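Local coordinates for protein Rv1364c/MT1410 (PDB 3KE6) that probably regulates a sigma factor, combining a manganese-binding PP2C-type phosphatase domain of the RsbU kind with an anti-sigma-factor serine kinase domain of the RsbW kind, at residues A[34-39]-A[252-257]; A[84-89]-A[105-110]; A[140-145]-A[184-189]; A[276-281]-A[297-302]. All coordinates share one frame; numbering follows the deposited sequence.

Contact 1: A[34-39]-A[252-257]; sequences PGADIA and LAMQRR
Arg257 and Asp37 form a salt bridge at one end of a two-stranded antiparallel ladder within the PP2C-like phosphatase domain. Arg257 NH1 donates to the syn lone pair of Asp37 OD1 at 2.9 Å, and the oxygen lies in the guanidinium plane, while the carboxylate plane stands 86° to it. With CG between the backbone N and carbonyl carbon (chi1 51°), the stem starts over the Gly35-Ala36 peptide, and a bend at chi3 then turns the guanidinium toward the acid. Its NH2 is held by the carbonyl of Glu287, in helix 273-288 of the kinase-like domain, so the same side chain joins the two domains. Backbone bonds follow in pairs: Asp37 N to Gln255 O (2.9 Å) with its return bond, then Ala39 with Ala253 in both directions, and Arg257 N to Gly35 O closes the series. Side chains alternate between two faces. Asp37, Ala39 and Ala253 meet helix 227-241, whereas Ala36, Ile38, Leu252 and Met254 face strand 64-71 across the sandwich. There Ile38 and Leu252 lie side by side and point the same way, their CG2 and CD1 atoms 4.0 Å apart. Met254, bent at chi2 (89°), brings its SD to 3.7 Å from Ala36 CB.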
loop_
_atom_site.group_PDB
_atom_site.type_symbol
_atom_site.label_atom_id
_atom_site.label_comp_id
_atom_site.label_asym_id
_atom_site.label_seq_id
_atom_site.Cartn_x
_atom_site.Cartn_y
_atom_site.Cartn_z
ATOM N N PRO A 34 -1.452 -2.778 9.224
ATOM C CA PRO A 34 -1.716 -2.236 10.527
ATOM C C PRO A 34 -0.802 -1.070 10.883
ATOM O O PRO A 34 -1.270 -0.076 11.450
ATOM C CB PRO A 34 -1.481 -3.430 11.455
ATOM C CG PRO A 34 -1.599 -4.604 10.595
ATOM C CD PRO A 34 -1.053 -4.195 9.296
ATOM N N GLY A 35 0.475 -1.163 10.519
ATOM C CA GLY A 35 1.455 -0.188 11.010
ATOM C C GLY A 35 1.922 0.900 10.060
ATOM O O GLY A 35 2.868 1.626 10.386
ATOM N N ALA A 36 1.282 1.008 8.892
ATOM C CA ALA A 36 1.586 2.098 7.934
ATOM C C ALA A 36 0.382 2.383 7.054
ATOM O O ALA A 36 -0.356 1.460 6.676
ATOM C CB ALA A 36 2.778 1.744 7.068
ATOM N N ASP A 37 0.167 3.661 6.772
ATOM C CA ASP A 37 -0.792 4.113 5.780
ATOM C C ASP A 37 0.005 4.429 4.521
ATOM O O ASP A 37 1.053 5.043 4.589
ATOM C CB ASP A 37 -1.495 5.383 6.257
ATOM C CG ASP A 37 -2.460 5.138 7.414
ATOM O OD1 ASP A 37 -2.925 3.983 7.569
ATOM O OD2 ASP A 37 -2.778 6.116 8.158
ATOM N N ILE A 38 -0.509 4.037 3.369
ATOM C CA ILE A 38 0.180 4.227 2.125
ATOM C C ILE A 38 -0.772 4.871 1.104
ATOM O O ILE A 38 -1.925 4.472 0.975
ATOM C CB ILE A 38 0.656 2.870 1.575
ATOM C CG1 ILE A 38 1.195 1.983 2.703
ATOM C CG2 ILE A 38 1.727 3.070 0.499
ATOM C CD1 ILE A 38 1.405 0.561 2.289
ATOM N N ALA A 39 -0.247 5.844 0.360
ATOM C CA ALA A 39 -0.957 6.494 -0.731
ATOM C C ALA A 39 -0.042 6.600 -1.941
ATOM O O ALA A 39 1.183 6.738 -1.804
ATOM C CB ALA A 39 -1.409 7.892 -0.304
ATOM N N LEU A 252 4.806 8.291 -4.039
ATOM C CA LEU A 252 4.381 7.146 -3.253
ATOM C C LEU A 252 4.725 7.461 -1.828
ATOM O O LEU A 252 5.900 7.583 -1.497
ATOM C CB LEU A 252 5.103 5.883 -3.707
ATOM C CG LEU A 252 4.882 4.670 -2.815
ATOM C CD1 LEU A 252 3.421 4.152 -2.945
ATOM C CD2 LEU A 252 5.892 3.615 -3.181
ATOM N N ALA A 253 3.702 7.625 -0.993
ATOM C CA ALA A 253 3.891 8.143 0.357
ATOM C C ALA A 253 3.404 7.121 1.344
ATOM O O ALA A 253 2.415 6.425 1.096
ATOM C CB ALA A 253 3.133 9.423 0.536
ATOM N N MET A 254 4.116 7.019 2.458
ATOM C CA MET A 254 3.674 6.203 3.557
ATOM C C MET A 254 3.974 6.847 4.893
ATOM O O MET A 254 5.043 7.394 5.089
ATOM C CB MET A 254 4.270 4.802 3.443
ATOM C CG MET A 254 5.576 4.585 4.097
ATOM S SD MET A 254 5.356 4.079 5.813
ATOM C CE MET A 254 7.053 3.577 6.107
ATOM N N GLN A 255 3.004 6.807 5.801
ATOM C CA GLN A 255 3.201 7.307 7.146
ATOM C C GLN A 255 3.109 6.129 8.075
ATOM O O GLN A 255 2.224 5.284 7.938
ATOM C CB GLN A 255 2.142 8.338 7.509
ATOM C CG GLN A 255 2.116 8.684 8.983
ATOM C CD GLN A 255 1.100 9.758 9.338
ATOM O OE1 GLN A 255 1.454 10.803 9.874
ATOM N NE2 GLN A 255 -0.170 9.495 9.065
ATOM N N ARG A 256 4.021 6.078 9.032
ATOM C CA ARG A 256 3.958 5.064 10.066
ATOM C C ARG A 256 2.840 5.434 11.033
ATOM O O ARG A 256 2.654 6.613 11.348
ATOM C CB ARG A 256 5.300 4.952 10.791
ATOM C CG ARG A 256 5.477 3.644 11.528
ATOM C CD ARG A 256 6.833 3.511 12.201
ATOM N NE ARG A 256 6.901 2.255 12.950
ATOM C CZ ARG A 256 7.332 2.096 14.205
ATOM N NH1 ARG A 256 7.321 0.873 14.728
ATOM N NH2 ARG A 256 7.802 3.115 14.935
ATOM N N ARG A 257 2.108 4.426 11.494
ATOM C CA ARG A 257 1.024 4.606 12.469
ATOM C C ARG A 257 1.066 3.520 13.522
ATOM O O ARG A 257 1.631 2.441 13.293
ATOM C CB ARG A 257 -0.322 4.513 11.765
ATOM C CG ARG A 257 -0.426 3.251 10.910
ATOM C CD ARG A 257 -1.771 3.092 10.320
ATOM N NE ARG A 257 -2.795 2.905 11.339
ATOM C CZ ARG A 257 -4.087 3.148 11.150
ATOM N NH1 ARG A 257 -4.531 3.589 9.976
ATOM N NH2 ARG A 257 -4.937 2.952 12.144
#

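Contact 2: A[84-89]-A[105-110]; sequences SQLRTA and EAVDRF
Phe110 and Ala89 make the nearest approach between two helices that run antiparallel at 145°, an alpha-helical hairpin in the phosphatase domain. The benzyl group extends from its helix with CG anti to the backbone N (chi1 180°), which carries the ring across to the other helix. There Ala89 CB approaches the ring obliquely, 3.7 Å from CD2 and 3.9 Å from CE2. The carbonyl oxygen of Gln85, one turn earlier, comes to the ring's edge near its plane; its 4.3 Å to Phe110 CE2 makes this a loose approach.

One turn back from Phe110, Val107 points into the seam and splits its two methyls between neighbours. Its CG1 faces Leu86 CD2 at 4.2 Å, while CG2 turns to the end of the segment, 4.3 Å from Ala89 C. Leu86 leaves its helix obliquely; with CD1 anti to CA, the other branch, CD2, is the one turned to the valine, and the two side chains cross at about a right angle. Ala89 thus meets both residues, its CB on the ring of Phe110 and its main chain near CG2 of Val107; the segment axes are 10.3 Å apart. Everything that meets here is apolar side chain or backbone.

Leu90 and Gln93 of helix 77-95 continue the seam, against Val107 and Ala106 respectively. On the inner side, Leu86 and Arg87 rest on Trp55 of strand 54-60, an outermost strand of the five-stranded antiparallel sheet, which places helix 77-95 against that sheet with helix 100-110 alongside.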
loop_
_atom_site.group_PDB
_atom_site.type_symbol
_atom_site.label_atom_id
_atom_site.label_comp_id
_atom_site.label_asym_id
_atom_site.label_seq_id
_atom_site.Cartn_x
_atom_site.Cartn_y
_atom_site.Cartn_z
ATOM N N SER A 84 7.915 -2.425 -17.401
ATOM C CA SER A 84 7.107 -3.590 -17.061
ATOM C C SER A 84 7.950 -4.792 -16.644
ATOM O O SER A 84 7.610 -5.507 -15.693
ATOM C CB SER A 84 6.248 -3.981 -18.254
ATOM O OG SER A 84 5.471 -5.130 -17.944
ATOM N N GLN A 85 9.049 -5.003 -17.364
ATOM C CA GLN A 85 9.954 -6.104 -17.079
ATOM C C GLN A 85 10.717 -5.915 -15.773
ATOM O O GLN A 85 10.922 -6.871 -15.026
ATOM C CB GLN A 85 10.941 -6.285 -18.224
ATOM C CG GLN A 85 10.312 -6.800 -19.498
ATOM C CD GLN A 85 11.364 -7.213 -20.507
ATOM O OE1 GLN A 85 11.960 -8.301 -20.396
ATOM N NE2 GLN A 85 11.619 -6.346 -21.487
ATOM N N LEU A 86 11.152 -4.686 -15.516
ATOM C CA LEU A 86 11.925 -4.389 -14.318
ATOM C C LEU A 86 11.059 -4.507 -13.102
ATOM O O LEU A 86 11.486 -5.023 -12.069
ATOM C CB LEU A 86 12.463 -2.970 -14.360
ATOM C CG LEU A 86 13.558 -2.665 -15.374
ATOM C CD1 LEU A 86 13.996 -1.228 -15.164
ATOM C CD2 LEU A 86 14.726 -3.615 -15.219
ATOM N N ARG A 87 9.850 -3.982 -13.223
ATOM C CA ARG A 87 8.881 -4.075 -12.159
ATOM C C ARG A 87 8.627 -5.544 -11.819
ATOM O O ARG A 87 8.748 -5.934 -10.678
ATOM C CB ARG A 87 7.593 -3.384 -12.595
ATOM C CG ARG A 87 6.433 -3.552 -11.655
ATOM C CD ARG A 87 5.234 -2.751 -12.137
ATOM N NE ARG A 87 4.775 -3.110 -13.487
ATOM C CZ ARG A 87 3.876 -2.413 -14.187
ATOM N NH1 ARG A 87 3.536 -2.794 -15.418
ATOM N NH2 ARG A 87 3.329 -1.315 -13.677
ATOM N N THR A 88 8.290 -6.360 -12.809
ATOM C CA THR A 88 8.058 -7.786 -12.547
ATOM C C THR A 88 9.301 -8.458 -11.945
ATOM O O THR A 88 9.188 -9.336 -11.079
ATOM C CB THR A 88 7.637 -8.566 -13.817
ATOM O OG1 THR A 88 6.342 -8.131 -14.249
ATOM C CG2 THR A 88 7.593 -10.054 -13.537
ATOM N N ALA A 89 10.478 -8.059 -12.423
ATOM C CA ALA A 89 11.727 -8.616 -11.938
ATOM C C ALA A 89 11.964 -8.260 -10.469
ATOM O O ALA A 89 12.306 -9.132 -9.677
ATOM C CB ALA A 89 12.894 -8.163 -12.798
ATOM N N GLU A 105 20.411 -6.243 -6.622
ATOM C CA GLU A 105 21.544 -6.869 -7.305
ATOM C C GLU A 105 21.124 -7.938 -8.313
ATOM O O GLU A 105 21.820 -8.161 -9.315
ATOM C CB GLU A 105 22.509 -7.489 -6.279
ATOM C CG GLU A 105 23.294 -6.467 -5.453
ATOM C CD GLU A 105 24.221 -7.102 -4.433
ATOM O OE1 GLU A 105 24.030 -8.297 -4.089
ATOM O OE2 GLU A 105 25.153 -6.397 -3.984
ATOM N N ALA A 106 20.006 -8.615 -8.034
ATOM C CA ALA A 106 19.456 -9.603 -8.964
ATOM C C ALA A 106 18.992 -8.875 -10.219
ATOM O O ALA A 106 19.194 -9.355 -11.344
ATOM C CB ALA A 106 18.296 -10.369 -8.331
ATOM N N VAL A 107 18.403 -7.702 -10.006
ATOM C CA VAL A 107 17.829 -6.923 -11.079
ATOM C C VAL A 107 18.932 -6.343 -11.922
ATOM O O VAL A 107 18.857 -6.350 -13.142
ATOM C CB VAL A 107 16.964 -5.778 -10.529
ATOM C CG1 VAL A 107 16.472 -4.890 -11.657
ATOM C CG2 VAL A 107 15.783 -6.335 -9.697
ATOM N N ASP A 108 19.971 -5.849 -11.262
ATOM C CA ASP A 108 21.075 -5.233 -11.950
ATOM C C ASP A 108 21.765 -6.246 -12.858
ATOM O O ASP A 108 22.172 -5.927 -13.974
ATOM C CB ASP A 108 22.061 -4.651 -10.929
ATOM C CG ASP A 108 23.180 -3.817 -11.576
ATOM O OD1 ASP A 108 22.888 -2.947 -12.421
ATOM O OD2 ASP A 108 24.357 -4.026 -11.219
ATOM N N ARG A 109 21.900 -7.469 -12.376
ATOM C CA ARG A 109 22.472 -8.523 -13.195
ATOM C C ARG A 109 21.512 -8.908 -14.335
ATOM O O ARG A 109 21.958 -9.229 -15.440
ATOM C CB ARG A 109 22.858 -9.741 -12.335
ATOM C CG ARG A 109 24.127 -9.521 -11.475
ATOM C CD ARG A 109 24.691 -10.842 -10.892
ATOM N NE ARG A 109 23.672 -11.580 -10.153
ATOM C CZ ARG A 109 23.303 -11.335 -8.894
ATOM N NH1 ARG A 109 22.323 -12.056 -8.343
ATOM N NH2 ARG A 109 23.894 -10.375 -8.181
ATOM N N PHE A 110 20.209 -8.860 -14.067
ATOM C CA PHE A 110 19.182 -9.147 -15.076
ATOM C C PHE A 110 19.171 -8.132 -16.216
ATOM O O PHE A 110 18.920 -8.492 -17.364
ATOM C CB PHE A 110 17.794 -9.189 -14.422
ATOM C CG PHE A 110 16.662 -9.470 -15.383
ATOM C CD1 PHE A 110 16.720 -10.527 -16.258
ATOM C CD2 PHE A 110 15.518 -8.688 -15.380
ATOM C CE1 PHE A 110 15.666 -10.790 -17.121
ATOM C CE2 PHE A 110 14.465 -8.949 -16.250
ATOM C CZ PHE A 110 14.535 -9.996 -17.112
#

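Contact 3: A[140-145]-A[184-189]; sequences GHPPPL and LFYTDG. With MN (manganese (II) ion), chain F.
Tyr186 lies under the proline run of 140-145, with CE1 3.7 Å from Pro142 CB and the hydroxyl directed at the Pro143 carbonyl. Its CG sits between the backbone N and the carbonyl carbon (chi1 59°), a position that turns the ring across the neighbouring chain. The hydroxyl donates to Pro143 O near the edge of the ring; the modelled separation is very short and its exact length is doubtful. Phe205 of helix 198-212 meets the tyrosine edge-to-face.

The main-chain oxygen of Tyr186 has its own partner: His141 NE2 donates to it at 2.8 Å, with an angle of 152° at the hydrogen and the oxygen slightly tilted from the imidazole plane. His141 ND1 pairs with Thr121 OG1, so the ring is fixed through both nitrogens. Farther along, the proline loop turns into a strand, where Leu145 and Leu184 form an antiparallel hydrogen-bonded pair, with Leu184 N to Leu145 O at 2.8 Å. Beside them Pro144 CG rests over a face of the Phe185 ring, 3.9 Å from CE2.

Strand 182-186 then gives way to Thr187, whose hydroxyl is bound by Asp54, and to Asp188. Asp188 OD1 coordinates a manganese ion at 2.2 Å, and OD2 accepts a hydrogen bond from water 1, one of three waters on that metal. Asp71 and Asp247 supply the remaining ligands. The contact therefore fixes the chain immediately before a metal ligand, and the carboxylate both binds the ion and orients a metal-bound water, consistent with the metal-dependent hydrolysis of phosphoesters by PP2C-type enzymes.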
loop_
_atom_site.group_PDB
_atom_site.type_symbol
_atom_site.label_atom_id
_atom_site.label_comp_id
_atom_site.label_asym_id
_atom_site.label_seq_id
_atom_site.Cartn_x
_atom_site.Cartn_y
_atom_site.Cartn_z
ATOM N N GLY A 140 20.858 5.666 -8.056
ATOM C CA GLY A 140 20.901 6.811 -8.974
ATOM C C GLY A 140 19.585 7.559 -8.997
ATOM O O GLY A 140 19.173 8.098 -10.022
ATOM N N HIS A 141 18.918 7.576 -7.850
ATOM C CA HIS A 141 17.560 8.092 -7.752
ATOM C C HIS A 141 17.510 9.207 -6.721
ATOM O O HIS A 141 18.168 9.123 -5.682
ATOM C CB HIS A 141 16.610 6.975 -7.362
ATOM C CG HIS A 141 15.177 7.287 -7.648
ATOM N ND1 HIS A 141 14.593 7.030 -8.870
ATOM C CD2 HIS A 141 14.213 7.846 -6.876
ATOM C CE1 HIS A 141 13.327 7.410 -8.835
ATOM N NE2 HIS A 141 13.073 7.914 -7.640
ATOM N N PRO A 142 16.743 10.263 -7.007
ATOM C CA PRO A 142 16.671 11.353 -6.056
ATOM C C PRO A 142 16.100 10.866 -4.722
ATOM O O PRO A 142 15.182 10.077 -4.708
ATOM C CB PRO A 142 15.743 12.355 -6.746
ATOM C CG PRO A 142 14.978 11.565 -7.699
ATOM C CD PRO A 142 15.915 10.528 -8.189
ATOM N N PRO A 143 16.675 11.324 -3.603
ATOM C CA PRO A 143 16.404 10.697 -2.309
ATOM C C PRO A 143 15.038 11.074 -1.773
ATOM O O PRO A 143 14.559 12.158 -2.073
ATOM C CB PRO A 143 17.508 11.281 -1.410
ATOM C CG PRO A 143 17.759 12.619 -1.988
ATOM C CD PRO A 143 17.595 12.468 -3.478
ATOM N N PRO A 144 14.410 10.182 -0.985
ATOM C CA PRO A 144 13.135 10.403 -0.308
ATOM C C PRO A 144 13.069 11.635 0.571
ATOM O O PRO A 144 14.064 12.020 1.176
ATOM C CB PRO A 144 13.010 9.171 0.576
ATOM C CG PRO A 144 13.737 8.120 -0.162
ATOM C CD PRO A 144 14.900 8.810 -0.760
ATOM N N LEU A 145 11.882 12.238 0.632
ATOM C CA LEU A 145 11.580 13.302 1.588
ATOM C C LEU A 145 11.058 12.616 2.829
ATOM O O LEU A 145 10.287 11.662 2.723
ATOM C CB LEU A 145 10.500 14.240 1.028
ATOM C CG LEU A 145 10.371 15.653 1.640
ATOM C CD1 LEU A 145 9.316 16.500 0.905
ATOM C CD2 LEU A 145 10.051 15.586 3.127
ATOM N N LEU A 184 8.346 10.045 1.632
ATOM C CA LEU A 184 7.819 10.252 0.281
ATOM C C LEU A 184 8.810 9.851 -0.822
ATOM O O LEU A 184 9.776 10.541 -1.098
ATOM C CB LEU A 184 7.393 11.716 0.105
ATOM C CG LEU A 184 6.110 12.192 0.815
ATOM C CD1 LEU A 184 6.173 12.076 2.345
ATOM C CD2 LEU A 184 5.783 13.627 0.440
ATOM N N PHE A 185 8.552 8.716 -1.443
ATOM C CA PHE A 185 9.250 8.295 -2.648
ATOM C C PHE A 185 8.627 9.038 -3.833
ATOM O O PHE A 185 7.398 9.135 -3.928
ATOM C CB PHE A 185 9.079 6.772 -2.852
ATOM C CG PHE A 185 9.979 5.913 -1.979
ATOM C CD1 PHE A 185 10.663 4.832 -2.520
ATOM C CD2 PHE A 185 10.146 6.183 -0.628
ATOM C CE1 PHE A 185 11.500 4.044 -1.728
ATOM C CE2 PHE A 185 10.989 5.409 0.158
ATOM C CZ PHE A 185 11.668 4.338 -0.394
ATOM N N TYR A 186 9.457 9.520 -4.750
ATOM C CA TYR A 186 8.977 10.277 -5.920
ATOM C C TYR A 186 9.942 10.105 -7.103
ATOM O O TYR A 186 11.087 9.692 -6.918
ATOM C CB TYR A 186 8.879 11.773 -5.575
ATOM C CG TYR A 186 10.215 12.280 -5.169
ATOM C CD1 TYR A 186 11.069 12.856 -6.085
ATOM C CD2 TYR A 186 10.672 12.077 -3.885
ATOM C CE1 TYR A 186 12.337 13.276 -5.708
ATOM C CE2 TYR A 186 11.924 12.497 -3.492
ATOM C CZ TYR A 186 12.755 13.092 -4.411
ATOM O OH TYR A 186 14.000 13.489 -4.026
ATOM N N THR A 187 9.490 10.459 -8.301
ATOM C CA THR A 187 10.358 10.465 -9.465
ATOM C C THR A 187 10.753 11.895 -9.784
ATOM O O THR A 187 10.125 12.839 -9.297
ATOM C CB THR A 187 9.710 9.811 -10.706
ATOM O OG1 THR A 187 8.367 10.284 -10.869
ATOM C CG2 THR A 187 9.727 8.301 -10.567
ATOM N N ASP A 188 11.786 12.037 -10.616
ATOM C CA ASP A 188 12.364 13.332 -10.952
ATOM C C ASP A 188 11.376 14.267 -11.644
ATOM O O ASP A 188 11.578 15.490 -11.685
ATOM C CB ASP A 188 13.662 13.167 -11.786
ATOM C CG ASP A 188 13.452 12.449 -13.132
ATOM O OD1 ASP A 188 12.301 12.174 -13.541
ATOM O OD2 ASP A 188 14.470 12.143 -13.789
ATOM N N GLY A 189 10.305 13.696 -12.180
ATOM C CA GLY A 189 9.247 14.494 -12.784
ATOM C C GLY A 189 8.620 15.455 -11.799
ATOM O O GLY A 189 8.143 16.516 -12.184
HETATM MN MN MN F . 12.161 10.933 -15.373
HETATM O O HOH W 1 14.035 11.750 -16.203
HETATM O O HOH W 2 11.572 10.287 -17.408
HETATM O O HOH W 3 10.079 10.619 -14.683
#

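Contact 4: A[276-281]-A[297-302]; sequences TVRAQL and DIVHAI. With SO4 (sulfate ion), chain C.
The guanidinium of Arg278 takes a sulfate oxygen at its edge, near its plane, while its aliphatic stem lies against Val299 on the facing helix. NE donates to O2 of the sulfate at 2.7 Å, though the N-H is bent off line at 138°. NH2 on the same group donates to Ser303 OG, just beyond the segment of the second helix, so two separate bonds fix the rotation of the flat group. A bend at chi3 (-50°) turns the head away from the stem and toward the anion. Arg282 NE also binds the sulfate, which probably comes from the crystallisation liquor, and the two arginines together make a small anion site on the outside of the helix pair.

Closer to the backbone, CG and CD of Arg278 pass Val299 at about a right angle, with Val299 CG1 3.4 Å from Arg278 CG. The segments belong to the antiparallel helices 273-288 and 292-312 of the histidine-kinase-like (GHKL) ATPase fold, and their axes are 157° apart in direction and 9.9 Å apart at closest. Both helices lie on the sheet of this domain: Val277 and Leu281 reach strand 263-267, and Ile302 meets Leu381 of strand 376-391 together with Ala336 and Val338.

Deeper between the helices, Leu281 points inward with CG anti to its backbone N, and the CD2 branch does the touching. That methyl lies 3.7 Å from Ile302 CB and equally near its CD1, the two side chains meeting at a slant. CG2 of Ile302 touches the same methyl and also Val277 CG1, one turn before Leu281, at 3.9 Å.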
loop_
_atom_site.group_PDB
_atom_site.type_symbol
_atom_site.label_atom_id
_atom_site.label_comp_id
_atom_site.label_asym_id
_atom_site.label_seq_id
_atom_site.Cartn_x
_atom_site.Cartn_y
_atom_site.Cartn_z
ATOM N N THR A 276 -25.618 -5.246 15.413
ATOM C CA THR A 276 -24.553 -4.903 16.366
ATOM C C THR A 276 -23.178 -5.125 15.770
ATOM O O THR A 276 -22.361 -4.222 15.734
ATOM C CB THR A 276 -24.737 -5.650 17.681
ATOM O OG1 THR A 276 -25.923 -5.167 18.308
ATOM C CG2 THR A 276 -23.627 -5.364 18.604
ATOM N N VAL A 277 -22.952 -6.312 15.232
ATOM C CA VAL A 277 -21.683 -6.609 14.566
ATOM C C VAL A 277 -21.356 -5.645 13.408
ATOM O O VAL A 277 -20.298 -5.018 13.423
ATOM C CB VAL A 277 -21.676 -8.028 14.093
ATOM C CG1 VAL A 277 -20.429 -8.324 13.260
ATOM C CG2 VAL A 277 -21.825 -8.939 15.336
ATOM N N ARG A 278 -22.256 -5.491 12.443
ATOM C CA ARG A 278 -22.082 -4.484 11.377
ATOM C C ARG A 278 -21.639 -3.128 11.945
ATOM O O ARG A 278 -20.674 -2.551 11.460
ATOM C CB ARG A 278 -23.375 -4.282 10.566
ATOM C CG ARG A 278 -23.693 -5.407 9.588
ATOM C CD ARG A 278 -24.768 -5.025 8.537
ATOM N NE ARG A 278 -25.938 -4.449 9.159
ATOM C CZ ARG A 278 -27.030 -5.131 9.506
ATOM N NH1 ARG A 278 -28.041 -4.500 10.081
ATOM N NH2 ARG A 278 -27.126 -6.430 9.290
ATOM N N ALA A 279 -22.334 -2.587 12.944
ATOM C CA ALA A 279 -21.934 -1.233 13.407
ATOM C C ALA A 279 -20.453 -1.241 13.788
ATOM O O ALA A 279 -19.655 -0.457 13.276
ATOM C CB ALA A 279 -22.773 -0.747 14.539
ATOM N N GLN A 280 -20.080 -2.176 14.653
ATOM C CA GLN A 280 -18.720 -2.250 15.156
ATOM C C GLN A 280 -17.715 -2.583 14.096
ATOM O O GLN A 280 -16.633 -2.031 14.076
ATOM C CB GLN A 280 -18.645 -3.274 16.249
ATOM C CG GLN A 280 -19.259 -2.811 17.517
ATOM C CD GLN A 280 -18.926 -3.740 18.653
ATOM O OE1 GLN A 280 -17.744 -4.038 18.893
ATOM N NE2 GLN A 280 -19.952 -4.212 19.367
ATOM N N LEU A 281 -18.063 -3.492 13.210
ATOM C CA LEU A 281 -17.195 -3.793 12.076
ATOM C C LEU A 281 -16.905 -2.573 11.177
ATOM O O LEU A 281 -15.774 -2.391 10.689
ATOM C CB LEU A 281 -17.811 -4.913 11.257
ATOM C CG LEU A 281 -16.914 -5.816 10.416
ATOM C CD1 LEU A 281 -15.631 -6.193 11.154
ATOM C CD2 LEU A 281 -17.766 -7.066 10.074
ATOM N N ASP A 297 -17.837 -5.452 1.057
ATOM C CA ASP A 297 -17.633 -6.884 0.961
ATOM C C ASP A 297 -17.596 -7.545 2.334
ATOM O O ASP A 297 -18.374 -8.452 2.620
ATOM C CB ASP A 297 -16.337 -7.195 0.226
ATOM C CG ASP A 297 -16.447 -6.977 -1.224
ATOM O OD1 ASP A 297 -17.566 -7.112 -1.759
ATOM O OD2 ASP A 297 -15.419 -6.658 -1.850
ATOM N N ILE A 298 -16.680 -7.093 3.170
ATOM C CA ILE A 298 -16.406 -7.773 4.415
ATOM C C ILE A 298 -17.634 -7.670 5.345
ATOM O O ILE A 298 -18.042 -8.672 5.974
ATOM C CB ILE A 298 -15.187 -7.173 5.085
ATOM C CG1 ILE A 298 -13.912 -7.491 4.286
ATOM C CG2 ILE A 298 -15.070 -7.671 6.465
ATOM C CD1 ILE A 298 -12.638 -6.659 4.721
ATOM N N VAL A 299 -18.259 -6.488 5.406
ATOM C CA VAL A 299 -19.448 -6.354 6.243
ATOM C C VAL A 299 -20.565 -7.247 5.752
ATOM O O VAL A 299 -21.287 -7.812 6.535
ATOM C CB VAL A 299 -19.966 -4.905 6.334
ATOM C CG1 VAL A 299 -21.320 -4.865 7.144
ATOM C CG2 VAL A 299 -18.894 -3.984 6.932
ATOM N N HIS A 300 -20.724 -7.360 4.443
ATOM C CA HIS A 300 -21.741 -8.249 3.869
ATOM C C HIS A 300 -21.506 -9.682 4.350
ATOM O O HIS A 300 -22.403 -10.315 4.909
ATOM C CB HIS A 300 -21.683 -8.161 2.345
ATOM C CG HIS A 300 -22.803 -8.844 1.637
ATOM N ND1 HIS A 300 -23.124 -8.549 0.330
ATOM C CD2 HIS A 300 -23.629 -9.853 2.007
ATOM C CE1 HIS A 300 -24.114 -9.331 -0.068
ATOM N NE2 HIS A 300 -24.444 -10.129 0.932
ATOM N N ALA A 301 -20.281 -10.172 4.175
ATOM C CA ALA A 301 -19.967 -11.585 4.510
ATOM C C ALA A 301 -20.257 -11.869 5.970
ATOM O O ALA A 301 -20.991 -12.781 6.305
ATOM C CB ALA A 301 -18.517 -11.920 4.193
ATOM N N ILE A 302 -19.706 -11.050 6.835
ATOM C CA ILE A 302 -19.771 -11.315 8.263
ATOM C C ILE A 302 -21.177 -11.150 8.775
ATOM O O ILE A 302 -21.620 -11.953 9.601
ATOM C CB ILE A 302 -18.765 -10.431 9.027
ATOM C CG1 ILE A 302 -17.344 -10.825 8.578
ATOM C CG2 ILE A 302 -18.917 -10.568 10.518
ATOM C CD1 ILE A 302 -16.265 -10.395 9.530
HETATM S S SO4 C . -25.117 -1.122 7.304
HETATM O O1 SO4 C . -23.972 -0.443 7.818
HETATM O O2 SO4 C . -25.753 -1.856 8.372
HETATM O O3 SO4 C . -26.028 -0.136 6.783
HETATM O O4 SO4 C . -24.765 -2.061 6.275
#

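Contacts 1 and 3 belong to one sheet, their centres about 17 Å apart: strands 249-256 and 182-186 are neighbours in it, and Leu252 N lies 2.7 Å from Phe185 O, a probable hydrogen bond, while Ala253 CB packs on Leu184 CG. Contact 3 carries a manganese ligand at the end of this sheet. Contact 2 lies about 19 Å from it, centre to centre, and is not in the metal site, though the side chain of Leu86 comes within about 10 Å of a manganese ion. Contact 4 belongs to the kinase-like domain, about 40 Å from contact 3 between centres. Contact 1 comes between them, 25 Å from contact 4 between centres, beside the interdomain junction.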